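Local structure of potential RNA-dependent RNA polymerase (Human picobirnavirus, 5I62) at residues His335-His346 with Asp372-Leu382. The protein catalyses template-directed RNA synthesis from ribonucleoside triphosphates, probably serving both transcription and genome replication of a small double-stranded RNA virus. Numbering follows the deposited sequence.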
loop_
_atom_site.group_PDB
_atom_site.type_symbol
_atom_site.label_atom_id
_atom_site.label_comp_id
_atom_site.label_asym_id
_atom_site.label_seq_id
_atom_site.Cartn_x
_atom_site.Cartn_y
_atom_site.Cartn_z
ATOM N N HIS A 335 11.752 3.905 -7.728
ATOM C CA HIS A 335 11.928 2.473 -7.985
ATOM C C HIS A 335 12.159 2.207 -9.475
ATOM O O HIS A 335 12.995 1.369 -9.849
ATOM C CB HIS A 335 10.698 1.723 -7.464
ATOM C CG HIS A 335 10.875 0.247 -7.319
ATOM N ND1 HIS A 335 10.084 -0.508 -6.483
ATOM C CD2 HIS A 335 11.719 -0.623 -7.925
ATOM C CE1 HIS A 335 10.450 -1.776 -6.558
ATOM N NE2 HIS A 335 11.437 -1.874 -7.428
ATOM N N ARG A 336 11.456 2.941 -10.343
ATOM C CA ARG A 336 11.652 2.756 -11.774
ATOM C C ARG A 336 13.069 3.162 -12.185
ATOM O O ARG A 336 13.698 2.479 -12.999
ATOM C CB ARG A 336 10.601 3.527 -12.568
ATOM C CG ARG A 336 10.709 3.324 -14.101
ATOM C CD ARG A 336 10.572 1.849 -14.495
ATOM N NE ARG A 336 10.084 1.693 -15.869
ATOM C CZ ARG A 336 9.601 0.561 -16.368
ATOM N NH1 ARG A 336 9.552 -0.531 -15.614
ATOM N NH2 ARG A 336 9.151 0.527 -17.613
ATOM N N VAL A 337 13.604 4.242 -11.595
ATOM C CA VAL A 337 15.009 4.606 -11.818
ATOM C C VAL A 337 15.944 3.474 -11.397
ATOM O O VAL A 337 16.921 3.159 -12.092
ATOM C CB VAL A 337 15.351 5.915 -11.085
ATOM C CG1 VAL A 337 16.837 6.256 -11.270
ATOM C CG2 VAL A 337 14.469 7.057 -11.602
ATOM N N LEU A 338 15.680 2.873 -10.232
ATOM C CA LEU A 338 16.493 1.753 -9.761
ATOM C C LEU A 338 16.537 0.624 -10.792
ATOM O O LEU A 338 17.590 0.019 -11.032
ATOM C CB LEU A 338 15.942 1.236 -8.425
ATOM C CG LEU A 338 16.142 2.063 -7.155
ATOM C CD1 LEU A 338 15.383 1.409 -5.991
ATOM C CD2 LEU A 338 17.632 2.189 -6.826
ATOM N N GLN A 339 15.388 0.314 -11.398
ATOM C CA GLN A 339 15.333 -0.760 -12.386
ATOM C C GLN A 339 16.162 -0.403 -13.609
ATOM O O GLN A 339 16.929 -1.227 -14.118
ATOM C CB GLN A 339 13.872 -1.046 -12.768
ATOM C CG GLN A 339 13.006 -1.554 -11.584
ATOM C CD GLN A 339 11.630 -2.033 -12.030
ATOM O OE1 GLN A 339 11.048 -1.492 -12.961
ATOM N NE2 GLN A 339 11.139 -3.095 -11.398
ATOM N N HIS A 340 16.019 0.829 -14.106
ATOM C CA HIS A 340 16.831 1.256 -15.240
ATOM C C HIS A 340 18.311 1.192 -14.904
ATOM O O HIS A 340 19.129 0.751 -15.725
ATOM C CB HIS A 340 16.464 2.680 -15.655
ATOM C CG HIS A 340 15.235 2.763 -16.498
ATOM N ND1 HIS A 340 15.157 2.191 -17.749
ATOM C CD2 HIS A 340 14.027 3.330 -16.263
ATOM C CE1 HIS A 340 13.955 2.415 -18.257
ATOM N NE2 HIS A 340 13.251 3.104 -17.373
ATOM N N GLU A 341 18.670 1.630 -13.692
ATOM C CA GLU A 341 20.076 1.696 -13.304
ATOM C C GLU A 341 20.696 0.309 -13.232
ATOM O O GLU A 341 21.854 0.122 -13.621
ATOM C CB GLU A 341 20.228 2.414 -11.965
ATOM C CG GLU A 341 21.674 2.543 -11.510
ATOM C CD GLU A 341 21.766 3.045 -10.077
ATOM O OE1 GLU A 341 21.227 2.368 -9.163
ATOM O OE2 GLU A 341 22.351 4.132 -9.873
ATOM N N ALA A 342 19.941 -0.680 -12.750
ATOM C CA ALA A 342 20.465 -2.044 -12.731
ATOM C C ALA A 342 20.832 -2.513 -14.144
ATOM O O ALA A 342 21.904 -3.087 -14.365
ATOM C CB ALA A 342 19.450 -2.987 -12.091
ATOM N N ALA A 343 19.943 -2.281 -15.111
ATOM C CA ALA A 343 20.213 -2.698 -16.485
ATOM C C ALA A 343 21.399 -1.936 -17.058
ATOM O O ALA A 343 22.327 -2.525 -17.631
ATOM C CB ALA A 343 18.971 -2.488 -17.356
ATOM N N ILE A 344 21.383 -0.615 -16.898
ATOM C CA ILE A 344 22.421 0.251 -17.437
ATOM C C ILE A 344 23.770 -0.071 -16.810
ATOM O O ILE A 344 24.802 -0.078 -17.491
ATOM C CB ILE A 344 22.026 1.725 -17.223
ATOM C CG1 ILE A 344 20.822 2.091 -18.097
ATOM C CG2 ILE A 344 23.215 2.652 -17.481
ATOM C CD1 ILE A 344 20.144 3.407 -17.689
ATOM N N SER A 345 23.786 -0.356 -15.506
ATOM C CA SER A 345 25.025 -0.757 -14.852
ATOM C C SER A 345 25.591 -2.049 -15.430
ATOM O O SER A 345 26.795 -2.292 -15.303
ATOM C CB SER A 345 24.815 -0.909 -13.345
ATOM O OG SER A 345 24.553 0.345 -12.736
ATOM N N HIS A 346 24.766 -2.877 -16.071
ATOM C CA HIS A 346 25.250 -4.095 -16.706
ATOM C C HIS A 346 25.225 -3.992 -18.226
ATOM O O HIS A 346 25.104 -4.998 -18.928
ATOM C CB HIS A 346 24.479 -5.305 -16.190
ATOM C CG HIS A 346 24.765 -5.601 -14.749
ATOM N ND1 HIS A 346 25.836 -6.369 -14.346
ATOM C CD2 HIS A 346 24.165 -5.174 -13.612
ATOM C CE1 HIS A 346 25.868 -6.425 -13.027
ATOM N NE2 HIS A 346 24.861 -5.712 -12.556
ATOM N N ASP A 372 22.847 -9.371 -8.642
ATOM C CA ASP A 372 23.211 -8.125 -9.316
ATOM C C ASP A 372 22.198 -7.019 -9.020
ATOM O O ASP A 372 22.578 -5.870 -8.757
ATOM C CB ASP A 372 23.309 -8.321 -10.822
ATOM C CG ASP A 372 24.571 -9.059 -11.240
ATOM O OD1 ASP A 372 25.452 -9.291 -10.384
ATOM O OD2 ASP A 372 24.684 -9.384 -12.439
ATOM N N VAL A 373 20.908 -7.329 -9.139
ATOM C CA VAL A 373 19.884 -6.330 -8.833
ATOM C C VAL A 373 20.042 -5.864 -7.397
ATOM O O VAL A 373 20.030 -4.657 -7.106
ATOM C CB VAL A 373 18.476 -6.906 -9.092
ATOM C CG1 VAL A 373 17.398 -5.978 -8.525
ATOM C CG2 VAL A 373 18.244 -7.123 -10.573
ATOM N N MET A 374 20.233 -6.813 -6.480
ATOM C CA MET A 374 20.356 -6.465 -5.069
ATOM C C MET A 374 21.537 -5.527 -4.831
ATOM O O MET A 374 21.416 -4.531 -4.106
ATOM C CB MET A 374 20.499 -7.731 -4.230
ATOM C CG MET A 374 19.925 -7.593 -2.835
ATOM S SD MET A 374 20.577 -8.802 -1.667
ATOM C CE MET A 374 22.325 -8.424 -1.803
ATOM N N GLN A 375 22.688 -5.834 -5.437
ATOM C CA GLN A 375 23.863 -4.975 -5.308
ATOM C C GLN A 375 23.605 -3.591 -5.888
ATOM O O GLN A 375 24.027 -2.577 -5.310
ATOM C CB GLN A 375 25.072 -5.614 -6.006
ATOM C CG GLN A 375 25.819 -6.653 -5.176
ATOM C CD GLN A 375 26.833 -7.440 -5.999
ATOM O OE1 GLN A 375 27.451 -6.905 -6.935
ATOM N NE2 GLN A 375 27.019 -8.717 -5.647
ATOM N N SER A 376 22.939 -3.530 -7.045
ATOM C CA SER A 376 22.717 -2.245 -7.698
ATOM C C SER A 376 21.755 -1.372 -6.901
ATOM O O SER A 376 21.921 -0.149 -6.853
ATOM C CB SER A 376 22.187 -2.455 -9.118
ATOM O OG SER A 376 22.043 -1.218 -9.802
ATOM N N TYR A 377 20.731 -1.982 -6.297
ATOM C CA TYR A 377 19.764 -1.226 -5.500
ATOM C C TYR A 377 20.349 -0.825 -4.144
ATOM O O TYR A 377 20.205 0.323 -3.708
ATOM C CB TYR A 377 18.507 -2.056 -5.259
ATOM C CG TYR A 377 17.570 -2.337 -6.412
ATOM C CD1 TYR A 377 17.908 -2.058 -7.736
ATOM C CD2 TYR A 377 16.336 -2.913 -6.162
ATOM C CE1 TYR A 377 17.031 -2.354 -8.776
ATOM C CE2 TYR A 377 15.452 -3.196 -7.177
ATOM C CZ TYR A 377 15.799 -2.917 -8.483
ATOM O OH TYR A 377 14.890 -3.215 -9.475
ATOM N N SER A 378 20.973 -1.782 -3.444
ATOM C CA SER A 378 21.309 -1.608 -2.031
ATOM C C SER A 378 22.357 -0.525 -1.811
ATOM O O SER A 378 22.397 0.091 -0.738
ATOM C CB SER A 378 21.791 -2.925 -1.439
ATOM O OG SER A 378 20.737 -3.868 -1.420
ATOM N N ARG A 379 23.215 -0.279 -2.797
ATOM C CA ARG A 379 24.252 0.736 -2.652
ATOM C C ARG A 379 23.678 2.127 -2.403
ATOM O O ARG A 379 24.405 3.019 -1.965
ATOM C CB ARG A 379 25.139 0.757 -3.895
ATOM C CG ARG A 379 24.380 1.134 -5.137
ATOM C CD ARG A 379 25.266 1.057 -6.368
ATOM N NE ARG A 379 24.507 0.844 -7.596
ATOM C CZ ARG A 379 25.047 0.885 -8.814
ATOM N NH1 ARG A 379 26.343 1.150 -8.941
ATOM N NH2 ARG A 379 24.301 0.658 -9.902
ATOM N N HIS A 380 22.400 2.337 -2.680
ATOM C CA HIS A 380 21.767 3.616 -2.392
ATOM C C HIS A 380 21.226 3.690 -0.965
ATOM O O HIS A 380 20.414 4.568 -0.666
ATOM C CB HIS A 380 20.658 3.872 -3.407
ATOM C CG HIS A 380 21.142 3.826 -4.819
ATOM N ND1 HIS A 380 22.058 4.725 -5.313
ATOM C CD2 HIS A 380 20.888 2.953 -5.825
ATOM C CE1 HIS A 380 22.323 4.432 -6.575
ATOM N NE2 HIS A 380 21.625 3.361 -6.911
ATOM N N GLY A 381 21.684 2.810 -0.082
ATOM C CA GLY A 381 21.214 2.810 1.289
ATOM C C GLY A 381 19.935 2.041 1.509
ATOM O O GLY A 381 19.259 2.273 2.515
ATOM N N LEU A 382 19.582 1.133 0.603
ATOM C CA LEU A 382 18.365 0.345 0.714
ATOM C C LEU A 382 18.688 -1.053 1.221
ATOM O O LEU A 382 19.769 -1.589 0.977
ATOM C CB LEU A 382 17.638 0.284 -0.630
ATOM C CG LEU A 382 17.387 1.689 -1.174
ATOM C CD1 LEU A 382 16.943 1.629 -2.635
ATOM C CD2 LEU A 382 16.327 2.411 -0.275
HETATM O O HOH W 1 12.486 -4.077 -8.818
HETATM O O HOH W 2 19.808 0.115 -9.278
HETATM O O HOH W 3 24.984 -4.859 -9.674
#
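A very short hydrogen bond, 2.5 Å from His380 NE2 to Glu341 OE1, ties helix 327-345 to the loop that follows helix 370-378 in the palm of this viral RNA polymerase, and it illustrates how a buried carboxylate is matched to several donors at once. The two helices lie beside the antiparallel palm sheet; their segments 335-345 and 372-378 cross at 120°, with axes 9.2 Å apart at the closest. The carboxylate of Glu341 and the imidazole of His380 arrive from opposite directions and lie nearly coplanar, 13° apart, and the N-H points almost straight at OE1. Glu341 gets there on an extended chain whose CG is anti to the backbone N (chi1 -179°). Its OE2 takes the backbone N-H of Asp107, while His380 ND1 bonds to the carbonyl of Val104, which would fix the ring's rotation.

Arg379 adds a looser salt bridge, NH2 to Glu341 OE1 at 3.6 Å, with OE2 over one face of the guanidinium. At the edge of that group, NH2 gives an in-plane hydrogen bond to Ser345 OG at 2.9 Å. The same arginine grips Ser376 side-on, NE to the carbonyl O and NH2 to OG, two bonds that hold the guanidinium in place beside the carboxylate.

Tyr377 is a knob set among His335, Leu338, Gln339 and Ala342. Leu338 CB makes a CH-pi contact over one face of its ring, 4.0 Å from the centroid, and Val373 CG1 lies against the opposite face. Beyond the phenol, one water links Tyr377 OH to His335 NE2 and Gln339 NE2; His335 ND1 also bonds to Gly358 O, and Gln339 NE2 to Gln355 O. A second water donates to Leu338 O and Glu341 OE1 and accepts from Ser376 OG at 2.7 Å.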